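Side-chain contacts in VP4 protein (Tellina virus 1, PDB 3P06), which probably acts as the serine protease that cuts the birnavirus polyprotein into its final products and matures the capsid protein precursor: residues G57-E60 with M61-I64; Q140-L144 with V145-A149; T165-Q168 with L169-V173. One frame throughout, in Å; residues are numbered along the deposited sequence.

Contact 1. Residues G57-E60 with M61-I64; sequences GLSE and MVNI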
loop_
_atom_site.group_PDB
_atom_site.type_symbol
_atom_site.label_atom_id
_atom_site.label_comp_id
_atom_site.label_asym_id
_atom_site.label_seq_id
_atom_site.Cartn_x
_atom_site.Cartn_y
_atom_site.Cartn_z
ATOM N N GLY A 57 6.130 -1.680 -9.669
ATOM C CA GLY A 57 4.773 -2.197 -9.552
ATOM C C GLY A 57 3.770 -1.096 -9.991
ATOM O O GLY A 57 2.582 -1.302 -9.915
ATOM N N LEU A 58 4.266 0.059 -10.447
ATOM C CA LEU A 58 3.421 1.186 -10.870
ATOM C C LEU A 58 2.937 1.063 -12.290
ATOM O O LEU A 58 3.583 0.405 -13.074
ATOM C CB LEU A 58 4.177 2.517 -10.732
ATOM C CG LEU A 58 4.800 2.685 -9.354
ATOM C CD1 LEU A 58 5.544 4.036 -9.254
ATOM C CD2 LEU A 58 3.729 2.531 -8.206
ATOM N N SER A 59 1.844 1.765 -12.643
ATOM C CA SER A 59 1.386 1.766 -14.019
ATOM C C SER A 59 1.386 3.200 -14.534
ATOM O O SER A 59 1.693 4.108 -13.762
ATOM C CB SER A 59 0.006 1.133 -14.133
ATOM O OG SER A 59 -0.981 2.117 -13.912
ATOM N N GLU A 60 1.037 3.401 -15.820
ATOM C CA GLU A 60 0.805 4.756 -16.406
ATOM C C GLU A 60 -0.242 5.643 -15.699
ATOM O O GLU A 60 -0.234 6.893 -15.859
ATOM C CB GLU A 60 0.363 4.660 -17.888
ATOM C CG GLU A 60 1.498 4.343 -18.870
ATOM C CD GLU A 60 2.669 5.366 -18.861
ATOM O OE1 GLU A 60 2.534 6.428 -19.527
ATOM O OE2 GLU A 60 3.728 5.082 -18.216
HETATM N N MSE A 61 -1.165 5.004 -14.980
HETATM C CA MSE A 61 -2.194 5.713 -14.240
HETATM C C MSE A 61 -1.759 6.233 -12.901
HETATM O O MSE A 61 -2.569 6.667 -12.084
HETATM C CB MSE A 61 -3.434 4.838 -14.094
HETATM C CG MSE A 61 -4.177 4.787 -15.430
HETATM SE SE MSE A 61 -5.686 3.548 -15.342
HETATM C CE MSE A 61 -7.027 4.750 -14.502
ATOM N N VAL A 62 -0.481 6.128 -12.607
ATOM C CA VAL A 62 0.048 6.710 -11.386
ATOM C C VAL A 62 0.723 7.984 -11.764
ATOM O O VAL A 62 1.314 8.021 -12.821
ATOM C CB VAL A 62 1.108 5.727 -10.780
ATOM C CG1 VAL A 62 1.801 6.393 -9.613
ATOM C CG2 VAL A 62 0.390 4.378 -10.394
ATOM N N ASN A 63 0.669 9.026 -10.947
ATOM C CA ASN A 63 1.412 10.266 -11.263
ATOM C C ASN A 63 2.887 9.999 -10.955
ATOM O O ASN A 63 3.295 10.038 -9.768
ATOM C CB ASN A 63 0.928 11.426 -10.380
ATOM C CG ASN A 63 1.565 12.786 -10.761
ATOM O OD1 ASN A 63 2.666 12.880 -11.331
ATOM N ND2 ASN A 63 0.864 13.837 -10.434
ATOM N N ILE A 64 3.681 9.739 -12.000
ATOM C CA ILE A 64 5.071 9.372 -11.802
ATOM C C ILE A 64 5.940 10.531 -11.285
ATOM O O ILE A 64 6.848 10.297 -10.488
ATOM C CB ILE A 64 5.731 8.738 -13.073
ATOM C CG1 ILE A 64 4.831 7.641 -13.657
ATOM C CG2 ILE A 64 7.101 8.116 -12.680
ATOM C CD1 ILE A 64 4.744 6.378 -12.747
#
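Ser59 and Met61 are tied by a side-chain to backbone hydrogen bond inside a tight turn. From CB, which lies no nearer than 4.1 Å to Met61 N, the serine chain leads to OG, and chi1 of 87° sets that oxygen between its own backbone N and carbonyl carbon. From there OG accepts from Met61 N at 3.1 Å, with an N-H...O angle of 153°; it also rests 3.7 Å from CB of Met61, a selenomethionine. OG is hydrogen-bonded to Leu98 O and Gln97 NE2 as well, which ties the turn to strand 98-99 and the residue before it. The backbone of Ser59 makes a second closure: its O accepts from Val62 N at 3.2 Å, the donor standing 54° above the carbonyl plane. Val62 CB lies 3.4 Å from Ser59 O, with Val62 CG2 and Ile64 CD1 somewhat farther from it.

Leu58, whose CB points toward the residues that follow, adds two looser contacts. Its CB meets Val62 CG2 at 4.2 Å, and its CD1 meets CD1 of Ile64 end to end at 4.3 Å. Ile64 gets there by bending at chi2, which brings its tip back toward the strand. Glu60 takes its carboxylate to a salt bridge with Arg45.

Ser59 O to Val62 N closes a type I beta turn, which leads from the end of strand 54-58 into helix 64-67, where Asn63 is the N-cap and its OD1 accepts from Glu66 N.

Contact 2. Residues Q140-L144 with V145-A149; sequences QKQLL and VAKPA. With SO4 (sulfate ion), chain B.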
loop_
_atom_site.group_PDB
_atom_site.type_symbol
_atom_site.label_atom_id
_atom_site.label_comp_id
_atom_site.label_asym_id
_atom_site.label_seq_id
_atom_site.Cartn_x
_atom_site.Cartn_y
_atom_site.Cartn_z
ATOM N N GLN A 140 -14.703 5.281 2.703
ATOM C CA GLN A 140 -14.939 4.143 1.809
ATOM C C GLN A 140 -13.915 2.997 1.988
ATOM O O GLN A 140 -14.308 1.824 1.877
ATOM C CB GLN A 140 -14.957 4.568 0.348
ATOM C CG GLN A 140 -16.011 5.569 0.027
ATOM C CD GLN A 140 -17.273 4.907 -0.455
ATOM O OE1 GLN A 140 -17.668 3.826 0.031
ATOM N NE2 GLN A 140 -17.941 5.560 -1.422
ATOM N N LYS A 141 -12.647 3.336 2.284
ATOM C CA LYS A 141 -11.605 2.302 2.533
ATOM C C LYS A 141 -11.825 1.636 3.882
ATOM O O LYS A 141 -11.584 0.431 4.047
ATOM C CB LYS A 141 -10.173 2.827 2.309
ATOM C CG LYS A 141 -9.984 3.156 0.812
ATOM C CD LYS A 141 -8.908 4.182 0.541
ATOM C CE LYS A 141 -8.533 4.078 -0.954
ATOM N NZ LYS A 141 -7.440 5.060 -0.975
ATOM N N GLN A 142 -12.321 2.411 4.841
ATOM C CA GLN A 142 -12.750 1.847 6.109
ATOM C C GLN A 142 -13.868 0.841 5.857
ATOM O O GLN A 142 -13.808 -0.301 6.342
ATOM C CB GLN A 142 -13.233 2.937 7.135
ATOM C CG GLN A 142 -12.079 3.747 7.787
ATOM C CD GLN A 142 -11.337 2.973 8.894
ATOM O OE1 GLN A 142 -11.185 1.743 8.826
ATOM N NE2 GLN A 142 -10.834 3.690 9.862
ATOM N N LEU A 143 -14.886 1.267 5.107
ATOM C CA LEU A 143 -16.079 0.434 4.911
ATOM C C LEU A 143 -15.830 -0.811 4.129
ATOM O O LEU A 143 -16.437 -1.849 4.404
ATOM C CB LEU A 143 -17.190 1.218 4.127
ATOM C CG LEU A 143 -17.941 2.225 4.928
ATOM C CD1 LEU A 143 -18.726 3.165 3.974
ATOM C CD2 LEU A 143 -18.890 1.521 5.828
ATOM N N LEU A 144 -14.998 -0.721 3.102
ATOM C CA LEU A 144 -14.864 -1.824 2.160
ATOM C C LEU A 144 -13.616 -2.633 2.372
ATOM O O LEU A 144 -13.488 -3.704 1.798
ATOM C CB LEU A 144 -14.849 -1.302 0.709
ATOM C CG LEU A 144 -16.213 -0.653 0.289
ATOM C CD1 LEU A 144 -16.087 0.167 -1.012
ATOM C CD2 LEU A 144 -17.365 -1.671 0.256
ATOM N N VAL A 145 -12.657 -2.125 3.143
ATOM C CA VAL A 145 -11.454 -2.912 3.322
ATOM C C VAL A 145 -11.096 -3.141 4.773
ATOM O O VAL A 145 -11.003 -4.309 5.223
ATOM C CB VAL A 145 -10.198 -2.253 2.606
ATOM C CG1 VAL A 145 -8.972 -3.160 2.772
ATOM C CG2 VAL A 145 -10.487 -2.016 1.136
ATOM N N ALA A 146 -10.827 -2.054 5.507
ATOM C CA ALA A 146 -10.179 -2.215 6.812
ATOM C C ALA A 146 -11.101 -2.755 7.891
ATOM O O ALA A 146 -10.707 -3.645 8.701
ATOM C CB ALA A 146 -9.537 -0.861 7.259
ATOM N N LYS A 147 -12.301 -2.183 7.976
ATOM C CA LYS A 147 -13.282 -2.699 8.961
ATOM C C LYS A 147 -13.691 -4.152 8.721
ATOM O O LYS A 147 -13.629 -4.926 9.637
ATOM C CB LYS A 147 -14.538 -1.833 9.145
ATOM C CG LYS A 147 -14.295 -0.417 9.648
ATOM C CD LYS A 147 -13.965 -0.381 11.098
ATOM C CE LYS A 147 -13.813 1.074 11.488
ATOM N NZ LYS A 147 -13.348 1.085 12.847
ATOM N N PRO A 148 -14.051 -4.527 7.488
ATOM C CA PRO A 148 -14.311 -5.971 7.333
ATOM C C PRO A 148 -13.096 -6.905 7.538
ATOM O O PRO A 148 -13.285 -8.075 7.904
ATOM C CB PRO A 148 -14.916 -6.110 5.887
ATOM C CG PRO A 148 -14.644 -4.762 5.184
ATOM C CD PRO A 148 -14.379 -3.714 6.292
ATOM N N ALA A 149 -11.860 -6.426 7.303
ATOM C CA ALA A 149 -10.667 -7.255 7.518
ATOM C C ALA A 149 -10.266 -7.244 8.992
ATOM O O ALA A 149 -9.360 -8.006 9.413
ATOM C CB ALA A 149 -9.460 -6.746 6.624
HETATM S S SO4 B . -7.187 8.438 -0.048
HETATM O O1 SO4 B . -5.891 8.580 0.566
HETATM O O2 SO4 B . -8.095 7.886 0.958
HETATM O O3 SO4 B . -7.615 9.763 -0.443
HETATM O O4 SO4 B . -7.239 7.645 -1.251
#
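Lys141 O is gripped by two backbone donors, Ala146 N at 3.0 Å and Val145 N at 2.9 Å. The two approach differently: Ala146 N lies in the carbonyl plane and its bond is nearly straight, whereas Val145 N stands 39° above that plane and its bond is more bent, at 138°. The next carbonyl, Gln142 O, accepts from Lys147 N, again from five residues ahead. These i+5 bonds are the evidence for a wider pi-type turn within helix 138-149. Pro148 follows directly; having no N-H to give, it leaves the helix kinked, and its CD packs against Leu143 O at 3.4 Å.

Gln142 and Lys147 cross obliquely. Chi2 of -77° folds the glutamine and brings OE1 back to the following turn, 3.5 Å from Ala146 CB and 3.8 Å from Lys147 CE. Its other amide atom, NE2, is bonded to Arg159 O, which holds the amide group in place, while Val145 and Ala146 both pack on Met122 of strand 122-123.

The Lys141 chain, extended beyond CG, leads away from residues 145-149 and carries NZ to a hydrogen bond of 2.6 Å with O4 of a sulfate ion, probably from the crystallisation liquor. Thr124 OG1 bonds to both NZ and the sulfate, and Leu136 N and Leu137 N also hold the ion. Lys141 is predicted to be the active-site lysine, and its side chain comes about 4 Å from that of Ser102, the predicted nucleophile. Together they are consistent with a serine-lysine protease dyad, the lysine amine being bonded to the sulfate in this crystal.

Contact 3. Residues T165-Q168 with L169-V173; sequences TLEQ and LRQVV
The guanidinium of Arg170 has Glu167 OE1 at its edge, in its plane, and the backbone carbonyl carbon of Leu166 over one face. Leu166 CD1 lies 3.8 Å from Arg170 NH2, on that same side but beyond the rim of the group, as the arginine slants across the leucine. The edge contact is a salt bridge, Glu167 OE1 to Arg170 NH1, but at 3.5 Å it is a long one, and the carboxylate and guanidinium planes are turned 40° apart. The arginine reaches this place by staying extended from CG to NE, running back toward the start of the helix, and its NE is held by Thr112 OG1, which helps fix the rotation of the group. Glu167 places CG anti to its backbone N (chi1 -169°) and then bends at chi2, directing the carboxylate forward along the helix. Its second oxygen, OE2, lies 3.6 Å from Gln171 NE2 with the two flat groups inclined at 42°.

The first turn is closed by a capping box. Thr165 OG1 accepts from Gln168 N at 3.0 Å, while Gln168 OE1 accepts from Thr165 N at 3.1 Å and also from Val164 N. The glutamine oxygen is thus shared by two backbone donors just before the helix. Regular i to i+4 bonds follow, among them Arg170 N to Leu166 O at 2.9 Å.

On the buried side Leu166 CD2 meets Leu169 CD2 at 4.2 Å. That side faces helix 104-111, with Leu166 on Cys108 and Leu169 on Ala105 and Ala109, while strand 122-123 reaches Leu169 through Val123 and strand 131-132 adjoins Leu166 through Leu132.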
loop_
_atom_site.group_PDB
_atom_site.type_symbol
_atom_site.label_atom_id
_atom_site.label_comp_id
_atom_site.label_asym_id
_atom_site.label_seq_id
_atom_site.Cartn_x
_atom_site.Cartn_y
_atom_site.Cartn_z
ATOM N N THR A 165 1.762 14.334 9.122
ATOM C CA THR A 165 3.136 14.450 8.616
ATOM C C THR A 165 3.774 13.048 8.460
ATOM O O THR A 165 3.369 12.111 9.108
ATOM C CB THR A 165 4.065 15.338 9.526
ATOM O OG1 THR A 165 4.315 14.647 10.744
ATOM C CG2 THR A 165 3.446 16.732 9.853
ATOM N N LEU A 166 4.768 12.940 7.589
ATOM C CA LEU A 166 5.504 11.680 7.424
ATOM C C LEU A 166 6.151 11.317 8.786
ATOM O O LEU A 166 6.145 10.140 9.182
ATOM C CB LEU A 166 6.569 11.835 6.333
ATOM C CG LEU A 166 6.119 11.708 4.883
ATOM C CD1 LEU A 166 7.392 11.525 4.051
ATOM C CD2 LEU A 166 5.169 10.510 4.728
ATOM N N GLU A 167 6.635 12.323 9.521
ATOM C CA GLU A 167 7.147 12.060 10.871
ATOM C C GLU A 167 6.107 11.390 11.812
ATOM O O GLU A 167 6.433 10.408 12.511
ATOM C CB GLU A 167 7.788 13.306 11.515
ATOM C CG GLU A 167 8.557 12.990 12.787
ATOM C CD GLU A 167 9.373 11.660 12.688
ATOM O OE1 GLU A 167 10.138 11.433 11.687
ATOM O OE2 GLU A 167 9.235 10.823 13.621
ATOM N N GLN A 168 4.867 11.885 11.803
ATOM C CA GLN A 168 3.800 11.220 12.600
ATOM C C GLN A 168 3.482 9.804 12.128
ATOM O O GLN A 168 3.261 8.913 12.942
ATOM C CB GLN A 168 2.501 11.985 12.596
ATOM C CG GLN A 168 2.559 13.245 13.427
ATOM C CD GLN A 168 1.498 14.215 12.976
ATOM O OE1 GLN A 168 0.708 13.924 12.051
ATOM N NE2 GLN A 168 1.464 15.360 13.597
ATOM N N LEU A 169 3.463 9.605 10.813
ATOM C CA LEU A 169 3.156 8.304 10.264
ATOM C C LEU A 169 4.258 7.303 10.684
ATOM O O LEU A 169 3.954 6.160 11.070
ATOM C CB LEU A 169 3.068 8.416 8.734
ATOM C CG LEU A 169 2.920 7.102 7.974
ATOM C CD1 LEU A 169 1.680 6.359 8.348
ATOM C CD2 LEU A 169 2.956 7.354 6.501
ATOM N N ARG A 170 5.535 7.725 10.612
ATOM C CA ARG A 170 6.639 6.856 11.107
ATOM C C ARG A 170 6.485 6.398 12.559
ATOM O O ARG A 170 6.789 5.244 12.875
ATOM C CB ARG A 170 8.025 7.497 10.933
ATOM C CG ARG A 170 8.338 7.708 9.496
ATOM C CD ARG A 170 9.753 8.169 9.304
ATOM N NE ARG A 170 9.902 8.495 7.893
ATOM C CZ ARG A 170 10.010 9.732 7.403
ATOM N NH1 ARG A 170 10.038 10.791 8.222
ATOM N NH2 ARG A 170 10.136 9.884 6.082
ATOM N N GLN A 171 6.040 7.298 13.432
ATOM C CA GLN A 171 5.856 6.974 14.849
ATOM C C GLN A 171 4.737 5.930 15.016
ATOM O O GLN A 171 4.859 5.000 15.782
ATOM C CB GLN A 171 5.542 8.240 15.661
ATOM C CG GLN A 171 6.747 9.210 15.913
ATOM C CD GLN A 171 7.943 8.531 16.620
ATOM O OE1 GLN A 171 8.006 8.480 17.838
ATOM N NE2 GLN A 171 8.897 8.021 15.833
ATOM N N VAL A 172 3.652 6.103 14.273
ATOM C CA VAL A 172 2.470 5.280 14.372
ATOM C C VAL A 172 2.692 3.882 13.828
ATOM O O VAL A 172 2.095 2.966 14.323
ATOM C CB VAL A 172 1.318 5.960 13.605
ATOM C CG1 VAL A 172 0.351 4.976 13.069
ATOM C CG2 VAL A 172 0.611 7.042 14.489
ATOM N N VAL A 173 3.523 3.693 12.802
ATOM C CA VAL A 173 3.723 2.339 12.251
ATOM C C VAL A 173 4.735 1.556 13.059
ATOM O O VAL A 173 4.870 0.355 12.857
ATOM C CB VAL A 173 4.126 2.300 10.712
ATOM C CG1 VAL A 173 3.067 2.999 9.842
ATOM C CG2 VAL A 173 5.515 2.870 10.446
#

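Overall arrangement
All three contacts are local ones that follow one another along the chain, with no direct touch between them: the nearest atoms are about 12 Å apart for contacts 1 and 2 and for contacts 2 and 3, and about 14 Å for contacts 1 and 3. Ser102, the predicted nucleophile, relates them. Contact 2 supplies its probable partner, Lys141. The side chain of Val62 in contact 1 is about 9 Å from that of Ser102, and the side chain of Leu169 in contact 3 is about 11 Å from that of Ser102. Contact 3 also brings Val173 against the bound urea. Helices 138-149 and 166-173 share a neighbour, strand 122-123, which meets side chains of both contacts.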